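Penicillin-binding protein 2 (Pbp2) (Helicobacter pylori, PDB 5LP5) probably acts as a penicillin-binding serine transpeptidase in peptidoglycan synthesis, and forms a complex with MreC in the core machinery of cell-wall assembly. Local coordinates at residues His460-Ile463 with Asn464-Gln467; Gln420-Arg423 with Val424-Leu428; Asp285-Gln288 with Lys289-Asp293. All blocks are in the same frame, centred on the assembly; numbering follows the deposited sequence.

Contact 1: residues His460-Ile463 with Asn464-Gln467; sequences HFAI and NNKQ
H460 places its ring carbon CG between its own backbone N and carbonyl carbon (chi1 59°), while Q467 keeps its CG beside the backbone N and its chain bends at chi2; together these rotations set the imidazole against the aliphatic stem of the glutamine. The two side chains run past each other in opposite directions, and the touch is a CH-pi contact: CG of Q467 lies 4.2 Å from the centroid of the H460 ring, 26° from the ring normal. The main-chain O of N465 occupies the same face but is displaced toward the rim, 3.3 Å from NE2 of H460. CB of N465 adds a van der Waals contact at 3.9 Å to the ring carbon CD2 of H460. What brings both ends of the segment round the imidazole is a type I beta turn from A462 to N465, in the loop that joins helix 441-453 to helix 475-493 of the transpeptidase region. It is closed by a hydrogen bond from N465 N to A462 O of 2.8 Å. CB of A462 lies 4.0 Å from CB of N465, and OD1 of N464 reaches to 3.7 Å from the same A462 methyl. The other ring nitrogen of H460, ND1, is held by the carbonyl O of T458, which fixes the rotation of the imidazole. D399 takes the backbone N-H groups of F461 and A462 where the chain enters the turn, and backbone bonds of F461 to S234 and of I463 to Q232 tie this part of the loop to the chain around strand 231-232.

Contact 2: residues Gln420-Arg423 with Val424-Leu428; sequences QDWR and VGDTL
D426 meets both W422 and R423, and these three residues carry most of the interface between the loop and the first turn of helix 424-430. The methylene CB of D426 sits over the centre of the six-membered ring of W422, 3.4 Å from its centroid and 14° off the normal, a CH-pi contact in which the carboxylate plane stands nearly upright on the indole. W422 has its CG anti to the backbone N (chi1 -172°), which brings the indole over CB of D426 and its NE1 to OG1 of T427. That hydrogen bond, 2.8 Å from NE1 to OG1, runs close to the indole plane. D426 also turns back on R423: its OD2 takes a weak hydrogen bond from R423 N at 3.2 Å, while R423 O receives D426 N at 3.0 Å in an i to i+3 backbone bond where the loop enters the helix. The guanidinium approaches obliquely in a salt bridge, NH2 of R423 to OD1 of D426 at 3.5 Å. K414 of helix 411-418 forms a second salt bridge, to OD2. With two cations, a backbone N-H and the helix start around it, the carboxylate is probably kept negatively charged.

Contact 3: residues Asp285-Gln288 with Lys289-Asp293; sequences DKWQ and KLQDD
W287 and Q291, Q288 and D292, and D285 and K289 are three i to i+4 pairs on helix 284-291 and the residue that follows it, a short surface helix of the transpeptidase region that illustrates how differently one helical spacing can be used. D285 and K289 make the ionic version. CG of K289 leaves beside its backbone N, and the chain bends at chi2 and again at chi4 to bring NZ up to the carboxylate; NZ is then 3.3 Å from OD1 and equally far from OD2 of D285, a salt bridge whose two hydrogen bonds are both weak. W287 and Q291 make a looser version. Both side chains set off anti to the backbone N, Q291 continuing extended beyond CG, and the amide crosses the indole obliquely with the two planes 59° apart. OE1 of Q291 is 3.5 Å from NE1 of W287, but the angle is too poor for a hydrogen bond, so the pair is one of van der Waals contact. L290, on the side facing the protein, directs its branch to Y273, F278 and P297, and W287 touches L298, so hydrophobic residues fasten the helix while the charged ones stay outside. Main-chain bonds continue to the end of the segment: Q291 N reaches W287 O at 3.0 Å, and D292 N reaches Q288 O at 2.9 Å. Beyond the last turn, D293 takes the backbone N of Y295 on its OD1. Q288, Q291 and D292 each touch a crystal neighbour, which may bias their conformations. Q288 folds at chi2 (-80°), swinging its amide across D292 at about a right angle, and NE2 of Q288 donates to OD2 of D292 at 2.9 Å, entering on the anti side of that oxygen, 19° out of the carboxylate plane.

All three contacts are local and belong to the transpeptidase domain, yet they do not touch: the nearest atoms of contacts 1 and 3 are about 19 Å apart, and contact 2 lies about 30 Å or more from either, again between nearest atoms. Contact 1 is the partly buried one, a turn in a loop where an imidazole, backbone oxygens and aliphatic carbons meet without any ion pair. Contacts 2 and 3 are at the surface and both use a helix and a salt bridge, but at different places: contact 2 joins a loop to a helix start through an aromatic face, whereas contact 3 stays almost wholly inside one helix and relies on charged and amide side chains.

Contact 1: residues His460-Ile463 with Asn464-Gln467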
ATOM      1  N   HIS A 460      -9.116   3.790 -24.585  1.00 34.34           N
ATOM      2  CA  HIS A 460      -8.333   3.030 -23.625  1.00 33.54           C
ATOM      3  C   HIS A 460      -8.017   3.917 -22.461  1.00 31.42           C
ATOM      4  O   HIS A 460      -8.198   5.110 -22.551  1.00 30.98           O
ATOM      5  CB  HIS A 460      -7.060   2.431 -24.254  1.00 34.41           C
ATOM      6  CG  HIS A 460      -6.132   3.442 -24.840  1.00 35.75           C
ATOM      7  ND1 HIS A 460      -6.335   4.009 -26.080  1.00 37.14           N
ATOM      8  CD2 HIS A 460      -4.977   3.969 -24.368  1.00 35.86           C
ATOM      9  CE1 HIS A 460      -5.354   4.859 -26.335  1.00 38.33           C
ATOM     10  NE2 HIS A 460      -4.513   4.847 -25.314  1.00 36.78           N
ATOM     11  N   PHE A 461      -7.599   3.306 -21.358  1.00 31.61           N
ATOM     12  CA  PHE A 461      -7.282   4.014 -20.121  1.00 30.62           C
ATOM     13  C   PHE A 461      -5.779   4.021 -19.837  1.00 32.54           C
ATOM     14  O   PHE A 461      -5.252   4.986 -19.294  1.00 36.67           O
ATOM     15  CB  PHE A 461      -8.000   3.372 -18.944  1.00 29.00           C
ATOM     16  CG  PHE A 461      -9.486   3.595 -18.949  1.00 28.73           C
ATOM     17  CD1 PHE A 461     -10.028   4.775 -18.471  1.00 28.51           C
ATOM     18  CD2 PHE A 461     -10.338   2.621 -19.434  1.00 28.32           C
ATOM     19  CE1 PHE A 461     -11.389   4.977 -18.461  1.00 28.19           C
ATOM     20  CE2 PHE A 461     -11.701   2.809 -19.429  1.00 28.12           C
ATOM     21  CZ  PHE A 461     -12.225   3.991 -18.946  1.00 28.64           C
ATOM     22  N   ALA A 462      -5.083   2.946 -20.182  1.00 31.14           N
ATOM     23  CA  ALA A 462      -3.663   2.841 -19.898  1.00 30.80           C
ATOM     24  C   ALA A 462      -2.822   3.657 -20.896  1.00 33.14           C
ATOM     25  O   ALA A 462      -2.733   3.311 -22.077  1.00 32.71           O
ATOM     26  CB  ALA A 462      -3.245   1.382 -19.917  1.00 30.01           C
ATOM     27  N   ILE A 463      -2.179   4.722 -20.417  1.00 34.40           N
ATOM     28  CA  ILE A 463      -1.422   5.605 -21.302  1.00 36.56           C
ATOM     29  C   ILE A 463      -0.375   4.846 -22.086  1.00 37.66           C
ATOM     30  O   ILE A 463      -0.164   5.133 -23.247  1.00 38.18           O
ATOM     31  CB  ILE A 463      -0.773   6.787 -20.546  1.00 38.00           C
ATOM     32  CG1 ILE A 463      -1.862   7.786 -20.142  1.00 38.22           C
ATOM     33  CG2 ILE A 463       0.256   7.491 -21.429  1.00 37.60           C
ATOM     34  CD1 ILE A 463      -1.380   8.995 -19.367  1.00 37.78           C
ATOM     35  N   ASN A 464       0.259   3.863 -21.458  1.00 42.95           N
ATOM     36  CA  ASN A 464       1.275   3.037 -22.131  1.00 46.84           C
ATOM     37  C   ASN A 464       0.658   1.922 -22.999  1.00 46.90           C
ATOM     38  O   ASN A 464       1.327   0.964 -23.356  1.00 50.45           O
ATOM     39  CB  ASN A 464       2.305   2.480 -21.120  1.00 52.91           C
ATOM     40  CG  ASN A 464       1.659   1.786 -19.911  1.00 60.29           C
ATOM     41  OD1 ASN A 464       0.456   1.888 -19.671  1.00 68.47           O
ATOM     42  ND2 ASN A 464       2.486   1.123 -19.104  1.00 62.15           N
ATOM     43  N   ASN A 465      -0.615   2.065 -23.361  1.00 47.90           N
ATOM     44  CA  ASN A 465      -1.284   1.185 -24.331  1.00 49.54           C
ATOM     45  C   ASN A 465      -1.375   1.849 -25.711  1.00 50.85           C
ATOM     46  O   ASN A 465      -2.421   2.360 -26.081  1.00 41.56           O
ATOM     47  CB  ASN A 465      -2.692   0.866 -23.831  1.00 51.46           C
ATOM     48  CG  ASN A 465      -3.191  -0.506 -24.250  1.00 51.25           C
ATOM     49  OD1 ASN A 465      -2.599  -1.213 -25.070  1.00 49.90           O
ATOM     50  ND2 ASN A 465      -4.303  -0.895 -23.652  1.00 51.37           N
ATOM     51  N   LYS A 466      -0.273   1.828 -26.465  1.00 63.09           N
ATOM     52  CA  LYS A 466      -0.208   2.419 -27.815  1.00 65.13           C
ATOM     53  C   LYS A 466      -1.197   1.725 -28.746  1.00 61.42           C
ATOM     54  O   LYS A 466      -0.917   0.673 -29.319  1.00 62.19           O
ATOM     55  CB  LYS A 466       1.206   2.296 -28.394  1.00 77.14           C
ATOM     56  CG  LYS A 466       1.353   2.699 -29.869  1.00 91.03           C
ATOM     57  CD  LYS A 466       2.582   2.051 -30.509  1.00 96.28           C
ATOM     58  CE  LYS A 466       2.824   2.520 -31.932  1.00 94.49           C
ATOM     59  NZ  LYS A 466       4.101   1.951 -32.453  1.00 94.91           N
ATOM     60  N   GLN A 467      -2.361   2.328 -28.889  1.00 59.97           N
ATOM     61  CA  GLN A 467      -3.413   1.765 -29.717  1.00 64.50           C
ATOM     62  C   GLN A 467      -3.454   2.508 -31.045  1.00 61.24           C
ATOM     63  O   GLN A 467      -3.948   3.638 -31.095  1.00 66.23           O
ATOM     64  CB  GLN A 467      -4.764   1.908 -29.005  1.00 72.55           C
ATOM     65  CG  GLN A 467      -5.005   0.913 -27.882  1.00 77.80           C
ATOM     66  CD  GLN A 467      -4.756  -0.516 -28.341  1.00 82.76           C
ATOM     67  OE1 GLN A 467      -3.749  -1.116 -27.987  1.00 96.19           O
ATOM     68  NE2 GLN A 467      -5.653  -1.049 -29.168  1.00 77.10           N
TER

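Contact 2: residues Gln420-Arg423 with Val424-Leu428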
ATOM      1  N   GLN A 420     -38.781 -14.472 -37.196  1.00 59.89           N
ATOM      2  CA  GLN A 420     -39.766 -13.706 -37.960  1.00 63.05           C
ATOM      3  C   GLN A 420     -39.131 -12.959 -39.112  1.00 64.47           C
ATOM      4  O   GLN A 420     -37.948 -12.654 -39.047  1.00 65.94           O
ATOM      5  CB  GLN A 420     -40.460 -12.727 -37.046  1.00 60.83           C
ATOM      6  CG  GLN A 420     -41.053 -13.404 -35.832  1.00 62.48           C
ATOM      7  CD  GLN A 420     -41.812 -12.451 -34.953  1.00 64.12           C
ATOM      8  OE1 GLN A 420     -41.516 -11.251 -34.923  1.00 66.68           O
ATOM      9  NE2 GLN A 420     -42.809 -12.976 -34.234  1.00 66.70           N
ATOM     10  N   ASP A 421     -39.917 -12.680 -40.155  1.00 66.00           N
ATOM     11  CA  ASP A 421     -39.405 -12.026 -41.361  1.00 68.30           C
ATOM     12  C   ASP A 421     -39.002 -10.573 -41.123  1.00 66.60           C
ATOM     13  O   ASP A 421     -39.397  -9.972 -40.117  1.00 57.83           O
ATOM     14  CB  ASP A 421     -40.441 -12.079 -42.490  1.00 72.72           C
ATOM     15  CG  ASP A 421     -40.475 -13.420 -43.203  1.00 73.44           C
ATOM     16  OD1 ASP A 421     -39.497 -14.187 -43.132  1.00 72.31           O
ATOM     17  OD2 ASP A 421     -41.492 -13.698 -43.859  1.00 77.22           O
ATOM     18  N   TRP A 422     -38.196 -10.036 -42.046  1.00 68.83           N
ATOM     19  CA  TRP A 422     -37.736  -8.649 -41.965  1.00 71.50           C
ATOM     20  C   TRP A 422     -38.629  -7.722 -42.779  1.00 72.57           C
ATOM     21  O   TRP A 422     -38.365  -7.456 -43.953  1.00 73.02           O
ATOM     22  CB  TRP A 422     -36.286  -8.490 -42.426  1.00 72.78           C
ATOM     23  CG  TRP A 422     -35.749  -7.089 -42.147  1.00 73.35           C
ATOM     24  CD1 TRP A 422     -35.712  -6.020 -43.009  1.00 74.78           C
ATOM     25  CD2 TRP A 422     -35.202  -6.620 -40.914  1.00 72.19           C
ATOM     26  NE1 TRP A 422     -35.176  -4.922 -42.381  1.00 75.47           N
ATOM     27  CE2 TRP A 422     -34.840  -5.270 -41.099  1.00 73.64           C
ATOM     28  CE3 TRP A 422     -34.966  -7.214 -39.671  1.00 73.50           C
ATOM     29  CZ2 TRP A 422     -34.273  -4.505 -40.079  1.00 72.65           C
ATOM     30  CZ3 TRP A 422     -34.390  -6.449 -38.659  1.00 72.88           C
ATOM     31  CH2 TRP A 422     -34.057  -5.110 -38.873  1.00 70.97           C
ATOM     32  N   ARG A 423     -39.681  -7.224 -42.143  1.00 75.91           N
ATOM     33  CA  ARG A 423     -40.598  -6.314 -42.801  1.00 80.67           C
ATOM     34  C   ARG A 423     -39.897  -4.972 -43.012  1.00 79.55           C
ATOM     35  O   ARG A 423     -38.988  -4.620 -42.276  1.00 77.77           O
ATOM     36  CB  ARG A 423     -41.875  -6.154 -41.988  1.00 86.61           C
ATOM     37  CG  ARG A 423     -42.646  -7.458 -41.792  1.00 93.42           C
ATOM     38  CD  ARG A 423     -43.666  -7.298 -40.680  1.00101.17           C
ATOM     39  NE  ARG A 423     -43.024  -6.879 -39.428  1.00112.28           N
ATOM     40  CZ  ARG A 423     -43.605  -6.170 -38.457  1.00120.80           C
ATOM     41  NH1 ARG A 423     -44.871  -5.769 -38.565  1.00131.76           N
ATOM     42  NH2 ARG A 423     -42.914  -5.851 -37.366  1.00117.25           N
ATOM     43  N   VAL A 424     -40.292  -4.268 -44.069  1.00 79.88           N
ATOM     44  CA  VAL A 424     -39.888  -2.884 -44.337  1.00 76.93           C
ATOM     45  C   VAL A 424     -39.925  -1.969 -43.089  1.00 74.42           C
ATOM     46  O   VAL A 424     -39.068  -1.102 -42.935  1.00 70.77           O
ATOM     47  CB  VAL A 424     -40.777  -2.291 -45.474  1.00 77.76           C
ATOM     48  CG1 VAL A 424     -42.264  -2.434 -45.142  1.00 77.44           C
ATOM     49  CG2 VAL A 424     -40.435  -0.832 -45.753  1.00 77.27           C
ATOM     50  N   GLY A 425     -40.913  -2.161 -42.209  1.00 75.99           N
ATOM     51  CA  GLY A 425     -41.046  -1.356 -40.995  1.00 75.17           C
ATOM     52  C   GLY A 425     -39.816  -1.432 -40.102  1.00 76.99           C
ATOM     53  O   GLY A 425     -39.481  -0.465 -39.408  1.00 80.86           O
ATOM     54  N   ASP A 426     -39.145  -2.587 -40.133  1.00 75.41           N
ATOM     55  CA  ASP A 426     -37.927  -2.834 -39.348  1.00 68.86           C
ATOM     56  C   ASP A 426     -36.751  -2.009 -39.870  1.00 64.96           C
ATOM     57  O   ASP A 426     -36.007  -1.413 -39.091  1.00 59.02           O
ATOM     58  CB  ASP A 426     -37.571  -4.327 -39.379  1.00 67.67           C
ATOM     59  CG  ASP A 426     -38.743  -5.227 -38.983  1.00 68.16           C
ATOM     60  OD1 ASP A 426     -39.741  -4.726 -38.425  1.00 68.18           O
ATOM     61  OD2 ASP A 426     -38.681  -6.442 -39.240  1.00 65.98           O
ATOM     62  N   THR A 427     -36.593  -1.980 -41.193  1.00 65.45           N
ATOM     63  CA  THR A 427     -35.597  -1.125 -41.846  1.00 63.15           C
ATOM     64  C   THR A 427     -35.800   0.332 -41.445  1.00 63.60           C
ATOM     65  O   THR A 427     -34.838   1.055 -41.195  1.00 63.31           O
ATOM     66  CB  THR A 427     -35.692  -1.214 -43.378  1.00 62.15           C
ATOM     67  OG1 THR A 427     -35.609  -2.581 -43.796  1.00 65.81           O
ATOM     68  CG2 THR A 427     -34.584  -0.443 -44.016  1.00 60.86           C
ATOM     69  N   LEU A 428     -37.060   0.746 -41.372  1.00 65.88           N
ATOM     70  CA  LEU A 428     -37.395   2.138 -41.123  1.00 66.52           C
ATOM     71  C   LEU A 428     -37.179   2.562 -39.691  1.00 63.46           C
ATOM     72  O   LEU A 428     -36.612   3.627 -39.450  1.00 63.03           O
ATOM     73  CB  LEU A 428     -38.843   2.412 -41.495  1.00 70.37           C
ATOM     74  CG  LEU A 428     -39.168   2.259 -42.975  1.00 74.23           C
ATOM     75  CD1 LEU A 428     -40.622   2.645 -43.203  1.00 80.43           C
ATOM     76  CD2 LEU A 428     -38.253   3.116 -43.816  1.00 71.16           C
TER

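Contact 3: residues Asp285-Gln288 with Lys289-Asp293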
ATOM      1  N   ASP A 285     -24.113  -5.563   5.492  1.00 62.81           N
ATOM      2  CA  ASP A 285     -24.863  -4.312   5.431  1.00 61.75           C
ATOM      3  C   ASP A 285     -24.643  -3.497   4.145  1.00 58.27           C
ATOM      4  O   ASP A 285     -25.577  -2.974   3.588  1.00 58.75           O
ATOM      5  CB  ASP A 285     -24.551  -3.411   6.633  1.00 60.02           C
ATOM      6  CG  ASP A 285     -25.378  -2.142   6.610  1.00 60.14           C
ATOM      7  OD1 ASP A 285     -26.599  -2.275   6.409  1.00 63.66           O
ATOM      8  OD2 ASP A 285     -24.840  -1.024   6.760  1.00 57.95           O
ATOM      9  N   LYS A 286     -23.405  -3.371   3.691  1.00 57.30           N
ATOM     10  CA  LYS A 286     -23.113  -2.561   2.511  1.00 53.26           C
ATOM     11  C   LYS A 286     -23.408  -3.277   1.210  1.00 51.94           C
ATOM     12  O   LYS A 286     -23.723  -2.634   0.220  1.00 47.97           O
ATOM     13  CB  LYS A 286     -21.672  -2.086   2.551  1.00 52.88           C
ATOM     14  CG  LYS A 286     -21.530  -0.937   3.506  1.00 56.03           C
ATOM     15  CD  LYS A 286     -20.095  -0.726   3.898  1.00 59.57           C
ATOM     16  CE  LYS A 286     -19.832   0.754   4.141  1.00 61.22           C
ATOM     17  NZ  LYS A 286     -18.680   0.959   5.073  1.00 61.25           N
ATOM     18  N   TRP A 287     -23.329  -4.603   1.215  1.00 52.46           N
ATOM     19  CA  TRP A 287     -23.669  -5.384   0.033  1.00 51.92           C
ATOM     20  C   TRP A 287     -25.160  -5.288  -0.262  1.00 49.68           C
ATOM     21  O   TRP A 287     -25.565  -5.187  -1.411  1.00 51.24           O
ATOM     22  CB  TRP A 287     -23.262  -6.843   0.214  1.00 55.59           C
ATOM     23  CG  TRP A 287     -23.589  -7.685  -0.967  1.00 59.08           C
ATOM     24  CD1 TRP A 287     -24.556  -8.647  -1.041  1.00 59.69           C
ATOM     25  CD2 TRP A 287     -22.972  -7.633  -2.263  1.00 59.05           C
ATOM     26  NE1 TRP A 287     -24.569  -9.213  -2.297  1.00 60.78           N
ATOM     27  CE2 TRP A 287     -23.610  -8.603  -3.069  1.00 62.47           C
ATOM     28  CE3 TRP A 287     -21.958  -6.858  -2.822  1.00 55.49           C
ATOM     29  CZ2 TRP A 287     -23.255  -8.816  -4.407  1.00 60.75           C
ATOM     30  CZ3 TRP A 287     -21.603  -7.073  -4.150  1.00 55.16           C
ATOM     31  CH2 TRP A 287     -22.251  -8.039  -4.926  1.00 58.06           C
ATOM     32  N   GLN A 288     -25.971  -5.326   0.784  1.00 48.30           N
ATOM     33  CA  GLN A 288     -27.414  -5.127   0.651  1.00 46.90           C
ATOM     34  C   GLN A 288     -27.700  -3.731   0.104  1.00 46.22           C
ATOM     35  O   GLN A 288     -28.562  -3.551  -0.759  1.00 50.11           O
ATOM     36  CB  GLN A 288     -28.112  -5.335   2.015  1.00 45.45           C
ATOM     37  CG  GLN A 288     -29.636  -5.314   2.001  1.00 43.34           C
ATOM     38  CD  GLN A 288     -30.197  -3.907   1.978  1.00 41.78           C
ATOM     39  OE1 GLN A 288     -29.586  -2.973   2.513  1.00 39.75           O
ATOM     40  NE2 GLN A 288     -31.365  -3.743   1.354  1.00 39.36           N
ATOM     41  N   LYS A 289     -26.976  -2.741   0.609  1.00 45.57           N
ATOM     42  CA  LYS A 289     -27.214  -1.356   0.205  1.00 46.07           C
ATOM     43  C   LYS A 289     -26.949  -1.152  -1.272  1.00 42.47           C
ATOM     44  O   LYS A 289     -27.622  -0.369  -1.917  1.00 41.51           O
ATOM     45  CB  LYS A 289     -26.388  -0.370   1.046  1.00 47.47           C
ATOM     46  CG  LYS A 289     -26.959  -0.119   2.443  1.00 50.35           C
ATOM     47  CD  LYS A 289     -26.840   1.324   2.880  1.00 54.19           C
ATOM     48  CE  LYS A 289     -27.631   1.573   4.156  1.00 59.37           C
ATOM     49  NZ  LYS A 289     -27.124   0.786   5.314  1.00 61.87           N
ATOM     50  N   LEU A 290     -25.975  -1.871  -1.807  1.00 42.30           N
ATOM     51  CA  LEU A 290     -25.600  -1.720  -3.213  1.00 41.32           C
ATOM     52  C   LEU A 290     -26.497  -2.546  -4.127  1.00 43.12           C
ATOM     53  O   LEU A 290     -26.926  -2.076  -5.187  1.00 43.04           O
ATOM     54  CB  LEU A 290     -24.136  -2.125  -3.425  1.00 39.51           C
ATOM     55  CG  LEU A 290     -23.060  -1.196  -2.848  1.00 37.35           C
ATOM     56  CD1 LEU A 290     -21.703  -1.845  -3.051  1.00 36.75           C
ATOM     57  CD2 LEU A 290     -23.091   0.208  -3.437  1.00 35.74           C
ATOM     58  N   GLN A 291     -26.766  -3.780  -3.715  1.00 44.72           N
ATOM     59  CA  GLN A 291     -27.572  -4.707  -4.497  1.00 44.17           C
ATOM     60  C   GLN A 291     -29.006  -4.221  -4.609  1.00 41.63           C
ATOM     61  O   GLN A 291     -29.586  -4.262  -5.684  1.00 38.01           O
ATOM     62  CB  GLN A 291     -27.553  -6.059  -3.802  1.00 45.85           C
ATOM     63  CG  GLN A 291     -27.865  -7.240  -4.676  1.00 47.90           C
ATOM     64  CD  GLN A 291     -27.688  -8.535  -3.913  1.00 49.81           C
ATOM     65  OE1 GLN A 291     -27.965  -8.605  -2.695  1.00 49.05           O
ATOM     66  NE2 GLN A 291     -27.228  -9.579  -4.617  1.00 48.19           N
ATOM     67  N   ASP A 292     -29.557  -3.763  -3.481  1.00 43.86           N
ATOM     68  CA  ASP A 292     -30.967  -3.332  -3.389  1.00 48.19           C
ATOM     69  C   ASP A 292     -31.213  -1.846  -3.675  1.00 48.55           C
ATOM     70  O   ASP A 292     -32.367  -1.399  -3.680  1.00 49.14           O
ATOM     71  CB  ASP A 292     -31.574  -3.701  -2.031  1.00 48.71           C
ATOM     72  CG  ASP A 292     -31.811  -5.189  -1.888  1.00 50.08           C
ATOM     73  OD1 ASP A 292     -31.688  -5.922  -2.904  1.00 49.10           O
ATOM     74  OD2 ASP A 292     -32.131  -5.628  -0.759  1.00 53.10           O
ATOM     75  N   ASP A 293     -30.150  -1.086  -3.918  1.00 49.28           N
ATOM     76  CA  ASP A 293     -30.300   0.226  -4.556  1.00 48.33           C
ATOM     77  C   ASP A 293     -30.883  -0.052  -5.941  1.00 48.12           C
ATOM     78  O   ASP A 293     -30.293  -0.771  -6.752  1.00 45.28           O
ATOM     79  CB  ASP A 293     -28.961   0.976  -4.649  1.00 44.54           C
ATOM     80  CG  ASP A 293     -29.107   2.387  -5.199  1.00 43.01           C
ATOM     81  OD1 ASP A 293     -30.160   2.718  -5.768  1.00 42.16           O
ATOM     82  OD2 ASP A 293     -28.144   3.174  -5.073  1.00 43.50           O
TER